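Local coordinates for uncharacterized protein TP-0789 domain-containing protein (Nitrosomonas europaea ATCC 19718, PDB 3BUU) that is of unknown function but belongs to the LolA superfamily and is probably a periplasmic lipid- or lipoprotein-binding protein, like its LolA relatives, at residues Asn181-Met193 with Val202-Asp214. Residues are numbered along the deposited sequence; the frame is centred on the assembly and turned at random. Where two conformers were deposited one is given.
Sequences NILGEMRPTRIIM and VSVLDYSDMKLRD
Selenomethionine Met210 meets Ile182, Leu183 and Arg187 where the two strands of a beta hairpin have moved apart. The hairpin is made of strands 185-195 and 202-212, in the large antiparallel beta structure of this LolA-like fold. Its bridges here run from Met193-Ser203 to Arg190-Asp206, followed by the bond from Tyr207 N to Thr189 O (2.8 Å). Beyond it side chains take over. With CG anti to the backbone N (chi1 -168°), Met210 reaches across to the type I' turn 182-185. Its SE lies 3.9 Å from Ile182 CG2 and also touches Arg187 CD. Leu183 CD1 packs against Met210 CG and Leu212 CG. Arg187 steadies the turn: its NH2 donates to Leu183 O, and its NH1 bonds to Glu18 O of helix 9-20.

A classic beta bulge places Thr189 and Arg190 opposite Glu177 of strand 170-182. From this bulge Arg190 grips Asp206 side-on. NE meets OD1 of Asp206 at 2.9 Å in a nearly straight bond (169°), and NH2 reaches OD2. Both oxygens use syn lone pairs. A bend at chi3 (-80°) turns the guanidinium onto Val204, whose CG1 covers one face. Replacing Arg190 with alanine removes both bonds and would probably leave the Asp206 carboxylate to a long, weak ion pair with Arg33, and Val204 CG1 without the guanidinium over it.

Ile191, Met193, Leu205 and Ser203 point to the other side of the hairpin. Tyr207 OH bonds to Arg20, which also makes a cation-pi contact with the ring. Water 1 ties bulge to salt bridge, donating to Thr189 OG1 and, at 2.9 Å, to Asp206 OD1.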
loop_
_atom_site.group_PDB
_atom_site.type_symbol
_atom_site.label_atom_id
_atom_site.label_comp_id
_atom_site.label_asym_id
_atom_site.label_seq_id
_atom_site.Cartn_x
_atom_site.Cartn_y
_atom_site.Cartn_z
ATOM N N ASN A 181 -19.052 0.169 -2.552
ATOM C CA ASN A 181 -19.252 1.470 -3.201
ATOM C C ASN A 181 -18.818 2.593 -2.236
ATOM O O ASN A 181 -19.472 2.853 -1.215
ATOM C CB ASN A 181 -20.719 1.650 -3.644
ATOM C CG ASN A 181 -20.968 3.026 -4.221
ATOM O OD1 ASN A 181 -20.097 3.574 -4.913
ATOM N ND2 ASN A 181 -22.122 3.599 -3.955
ATOM N N ILE A 182 -17.685 3.234 -2.539
ATOM C CA ILE A 182 -17.074 4.230 -1.684
ATOM C C ILE A 182 -16.590 5.348 -2.593
ATOM O O ILE A 182 -15.738 5.104 -3.453
ATOM C CB ILE A 182 -15.905 3.613 -0.891
ATOM C CG1 ILE A 182 -16.367 2.511 0.076
ATOM C CG2 ILE A 182 -15.116 4.701 -0.169
ATOM C CD1 ILE A 182 -15.238 1.639 0.573
ATOM N N LEU A 183 -17.091 6.570 -2.406
ATOM C CA LEU A 183 -16.497 7.729 -3.057
ATOM C C LEU A 183 -16.335 7.563 -4.550
ATOM O O LEU A 183 -15.299 7.886 -5.128
ATOM C CB LEU A 183 -15.166 8.095 -2.378
ATOM C CG LEU A 183 -15.306 8.480 -0.899
ATOM C CD1 LEU A 183 -13.910 8.566 -0.259
ATOM C CD2 LEU A 183 -16.051 9.785 -0.707
ATOM N N GLY A 184 -17.408 7.110 -5.197
ATOM C CA GLY A 184 -17.440 7.099 -6.658
ATOM C C GLY A 184 -17.018 5.822 -7.346
ATOM O O GLY A 184 -17.108 5.743 -8.599
ATOM N N GLU A 185 -16.515 4.829 -6.594
ATOM C CA GLU A 185 -16.082 3.584 -7.222
ATOM C C GLU A 185 -16.442 2.418 -6.340
ATOM O O GLU A 185 -16.625 2.547 -5.129
ATOM C CB GLU A 185 -14.543 3.553 -7.411
ATOM C CG GLU A 185 -13.960 4.655 -8.244
ATOM C CD GLU A 185 -14.238 4.594 -9.723
ATOM O OE1 GLU A 185 -14.662 3.547 -10.261
ATOM O OE2 GLU A 185 -13.951 5.639 -10.370
HETATM N N MSE A 186 -16.479 1.217 -6.930
HETATM C CA MSE A 186 -16.414 -0.026 -6.157
HETATM C C MSE A 186 -14.943 -0.252 -5.818
HETATM O O MSE A 186 -14.146 -0.552 -6.696
HETATM C CB MSE A 186 -16.940 -1.174 -7.000
HETATM C CG MSE A 186 -18.448 -1.087 -7.236
HETATM SE SE MSE A 186 -19.507 -1.263 -5.672
HETATM C CE MSE A 186 -19.071 -3.073 -5.233
ATOM N N ARG A 187 -14.605 -0.078 -4.544
ATOM C CA ARG A 187 -13.225 -0.107 -4.106
ATOM C C ARG A 187 -12.983 -1.356 -3.261
ATOM O O ARG A 187 -13.826 -1.759 -2.455
ATOM C CB ARG A 187 -12.901 1.088 -3.226
ATOM C CG ARG A 187 -13.249 2.418 -3.920
ATOM C CD ARG A 187 -12.639 3.572 -3.174
ATOM N NE ARG A 187 -12.995 4.858 -3.787
ATOM C CZ ARG A 187 -12.403 5.348 -4.878
ATOM N NH1 ARG A 187 -11.332 4.699 -5.370
ATOM N NH2 ARG A 187 -12.824 6.489 -5.410
ATOM N N PRO A 188 -11.787 -1.959 -3.380
ATOM C CA PRO A 188 -11.476 -3.102 -2.519
ATOM C C PRO A 188 -11.272 -2.623 -1.082
ATOM O O PRO A 188 -10.603 -1.632 -0.868
ATOM C CB PRO A 188 -10.178 -3.625 -3.113
ATOM C CG PRO A 188 -9.506 -2.408 -3.746
ATOM C CD PRO A 188 -10.678 -1.575 -4.286
ATOM N N THR A 189 -11.879 -3.300 -0.136
ATOM C CA THR A 189 -11.679 -2.946 1.244
ATOM C C THR A 189 -10.854 -3.958 2.011
ATOM O O THR A 189 -10.544 -3.736 3.179
ATOM C CB THR A 189 -12.997 -2.703 1.977
ATOM O OG1 THR A 189 -13.701 -3.934 2.115
ATOM C CG2 THR A 189 -13.859 -1.682 1.245
ATOM N N ARG A 190 -10.450 -5.046 1.344
ATOM C CA ARG A 190 -9.553 -6.007 1.921
ATOM C C ARG A 190 -8.433 -6.299 0.946
ATOM O O ARG A 190 -8.675 -6.511 -0.257
ATOM C CB ARG A 190 -10.310 -7.281 2.258
ATOM C CG ARG A 190 -9.388 -8.380 2.747
ATOM C CD ARG A 190 -10.192 -9.544 3.275
ATOM N NE ARG A 190 -10.631 -9.218 4.620
ATOM C CZ ARG A 190 -10.995 -10.114 5.526
ATOM N NH1 ARG A 190 -11.090 -11.400 5.201
ATOM N NH2 ARG A 190 -11.277 -9.712 6.752
ATOM N N ILE A 191 -7.210 -6.321 1.450
ATOM C CA ILE A 191 -6.126 -6.858 0.654
ATOM C C ILE A 191 -5.471 -7.931 1.481
ATOM O O ILE A 191 -5.258 -7.774 2.676
ATOM C CB ILE A 191 -5.080 -5.795 0.229
ATOM C CG1 ILE A 191 -5.671 -4.732 -0.698
ATOM C CG2 ILE A 191 -3.901 -6.480 -0.475
ATOM C CD1 ILE A 191 -4.766 -3.504 -0.873
ATOM N N ILE A 192 -5.174 -9.048 0.827
ATOM C CA ILE A 192 -4.489 -10.174 1.482
ATOM C C ILE A 192 -3.117 -10.308 0.894
ATOM O O ILE A 192 -3.000 -10.470 -0.300
ATOM C CB ILE A 192 -5.292 -11.471 1.319
ATOM C CG1 ILE A 192 -6.748 -11.275 1.801
ATOM C CG2 ILE A 192 -4.615 -12.615 2.063
ATOM C CD1 ILE A 192 -7.683 -11.069 0.656
HETATM N N MSE A 193 -2.105 -10.232 1.742
HETATM C CA MSE A 193 -0.699 -10.331 1.318
HETATM C C MSE A 193 -0.102 -11.592 1.885
HETATM O O MSE A 193 -0.084 -11.784 3.098
HETATM C CB MSE A 193 0.135 -9.117 1.750
HETATM C CG MSE A 193 -0.289 -7.839 1.008
HETATM SE SE MSE A 193 0.945 -6.381 1.224
HETATM C CE MSE A 193 0.041 -5.269 0.027
ATOM N N VAL A 202 0.485 -14.717 6.398
ATOM C CA VAL A 202 -0.517 -14.025 5.589
ATOM C C VAL A 202 -0.986 -12.812 6.377
ATOM O O VAL A 202 -1.358 -12.951 7.560
ATOM C CB VAL A 202 -1.703 -14.946 5.269
ATOM C CG1 VAL A 202 -2.779 -14.194 4.521
ATOM C CG2 VAL A 202 -1.224 -16.157 4.477
ATOM N N SER A 203 -0.927 -11.625 5.764
ATOM C CA SER A 203 -1.454 -10.418 6.369
ATOM C C SER A 203 -2.709 -10.004 5.675
ATOM O O SER A 203 -2.764 -9.917 4.440
ATOM C CB SER A 203 -0.431 -9.274 6.243
ATOM O OG SER A 203 0.781 -9.564 6.938
ATOM N N VAL A 204 -3.753 -9.768 6.467
ATOM C CA VAL A 204 -5.053 -9.344 5.971
ATOM C C VAL A 204 -5.237 -7.891 6.378
ATOM O O VAL A 204 -5.286 -7.571 7.581
ATOM C CB VAL A 204 -6.193 -10.256 6.485
ATOM C CG1 VAL A 204 -7.535 -9.772 5.985
ATOM C CG2 VAL A 204 -5.937 -11.707 6.094
ATOM N N LEU A 205 -5.358 -7.014 5.380
ATOM C CA LEU A 205 -5.520 -5.566 5.568
ATOM C C LEU A 205 -6.940 -5.180 5.287
ATOM O O LEU A 205 -7.419 -5.400 4.173
ATOM C CB LEU A 205 -4.618 -4.770 4.603
ATOM C CG LEU A 205 -3.117 -4.932 4.755
ATOM C CD1 LEU A 205 -2.616 -6.243 4.169
ATOM C CD2 LEU A 205 -2.423 -3.790 4.102
ATOM N N ASP A 206 -7.626 -4.613 6.285
ATOM C CA ASP A 206 -8.986 -4.152 6.099
ATOM C C ASP A 206 -9.044 -2.642 6.252
ATOM O O ASP A 206 -8.574 -2.062 7.258
ATOM C CB ASP A 206 -9.904 -4.799 7.138
ATOM C CG ASP A 206 -10.181 -6.258 6.815
ATOM O OD1 ASP A 206 -10.565 -6.556 5.652
ATOM O OD2 ASP A 206 -10.035 -7.118 7.692
ATOM N N TYR A 207 -9.648 -2.008 5.257
ATOM C CA TYR A 207 -9.745 -0.554 5.139
ATOM C C TYR A 207 -11.110 -0.114 5.545
ATOM O O TYR A 207 -12.081 -0.684 5.041
ATOM C CB TYR A 207 -9.469 -0.080 3.702
ATOM C CG TYR A 207 -8.070 -0.316 3.323
ATOM C CD1 TYR A 207 -7.170 0.712 3.354
ATOM C CD2 TYR A 207 -7.623 -1.609 2.946
ATOM C CE1 TYR A 207 -5.793 0.479 3.007
ATOM C CE2 TYR A 207 -6.304 -1.853 2.612
ATOM C CZ TYR A 207 -5.397 -0.829 2.673
ATOM O OH TYR A 207 -4.090 -1.106 2.321
ATOM N N SER A 208 -11.217 0.910 6.392
ATOM C CA SER A 208 -12.532 1.375 6.877
ATOM C C SER A 208 -12.514 2.871 7.024
ATOM O O SER A 208 -11.463 3.513 7.174
ATOM C CB SER A 208 -12.883 0.664 8.170
ATOM O OG SER A 208 -11.995 0.974 9.183
ATOM N N ASP A 209 -13.725 3.413 7.051
ATOM C CA ASP A 209 -13.984 4.837 7.247
ATOM C C ASP A 209 -13.152 5.718 6.327
ATOM O O ASP A 209 -12.581 6.724 6.767
ATOM C CB ASP A 209 -13.774 5.216 8.701
ATOM C CG ASP A 209 -14.473 6.536 9.035
ATOM O OD1 ASP A 209 -15.441 6.928 8.321
ATOM O OD2 ASP A 209 -14.044 7.225 9.955
HETATM N N MSE A 210 -13.115 5.372 5.068
HETATM C CA MSE A 210 -12.455 6.192 4.091
HETATM C C MSE A 210 -13.232 7.491 3.893
HETATM O O MSE A 210 -14.436 7.449 3.662
HETATM C CB MSE A 210 -12.339 5.413 2.793
HETATM C CG MSE A 210 -11.426 6.063 1.791
HETATM SE SE MSE A 210 -11.215 5.027 0.155
HETATM C CE MSE A 210 -10.277 3.536 0.861
ATOM N N LYS A 211 -12.565 8.629 3.942
ATOM C CA LYS A 211 -13.284 9.883 3.756
ATOM C C LYS A 211 -12.323 10.889 3.176
ATOM O O LYS A 211 -11.123 10.925 3.498
ATOM C CB LYS A 211 -13.855 10.372 5.067
ATOM C CG LYS A 211 -12.838 10.657 6.072
ATOM C CD LYS A 211 -13.446 10.927 7.418
ATOM C CE LYS A 211 -13.845 9.683 8.121
ATOM N NZ LYS A 211 -14.415 9.981 9.464
ATOM N N LEU A 212 -12.857 11.762 2.319
ATOM C CA LEU A 212 -12.016 12.832 1.763
ATOM C C LEU A 212 -11.686 13.834 2.849
ATOM O O LEU A 212 -12.482 14.057 3.768
ATOM C CB LEU A 212 -12.733 13.477 0.572
ATOM C CG LEU A 212 -12.886 12.476 -0.605
ATOM C CD1 LEU A 212 -13.741 13.039 -1.723
ATOM C CD2 LEU A 212 -11.616 11.892 -1.128
ATOM N N ARG A 213 -10.504 14.419 2.781
ATOM C CA ARG A 213 -10.070 15.329 3.840
ATOM C C ARG A 213 -9.088 16.290 3.234
ATOM O O ARG A 213 -8.224 15.850 2.494
ATOM C CB ARG A 213 -9.367 14.533 4.979
ATOM C CG ARG A 213 -9.000 15.414 6.126
ATOM C CD ARG A 213 -8.705 14.743 7.419
ATOM N NE ARG A 213 -8.218 15.748 8.366
ATOM C CZ ARG A 213 -7.783 15.476 9.586
ATOM N NH1 ARG A 213 -7.796 14.226 10.021
ATOM N NH2 ARG A 213 -7.305 16.444 10.356
ATOM N N ASP A 214 -9.169 17.561 3.586
ATOM C CA ASP A 214 -8.169 18.527 3.166
ATOM C C ASP A 214 -6.891 18.331 3.978
ATOM O O ASP A 214 -6.921 18.315 5.223
ATOM C CB ASP A 214 -8.733 19.939 3.355
ATOM C CG ASP A 214 -7.868 20.999 2.740
ATOM O OD1 ASP A 214 -7.033 20.706 1.862
ATOM O OD2 ASP A 214 -8.094 22.155 3.069
HETATM O O HOH W 1 -12.990 -5.806 4.264
#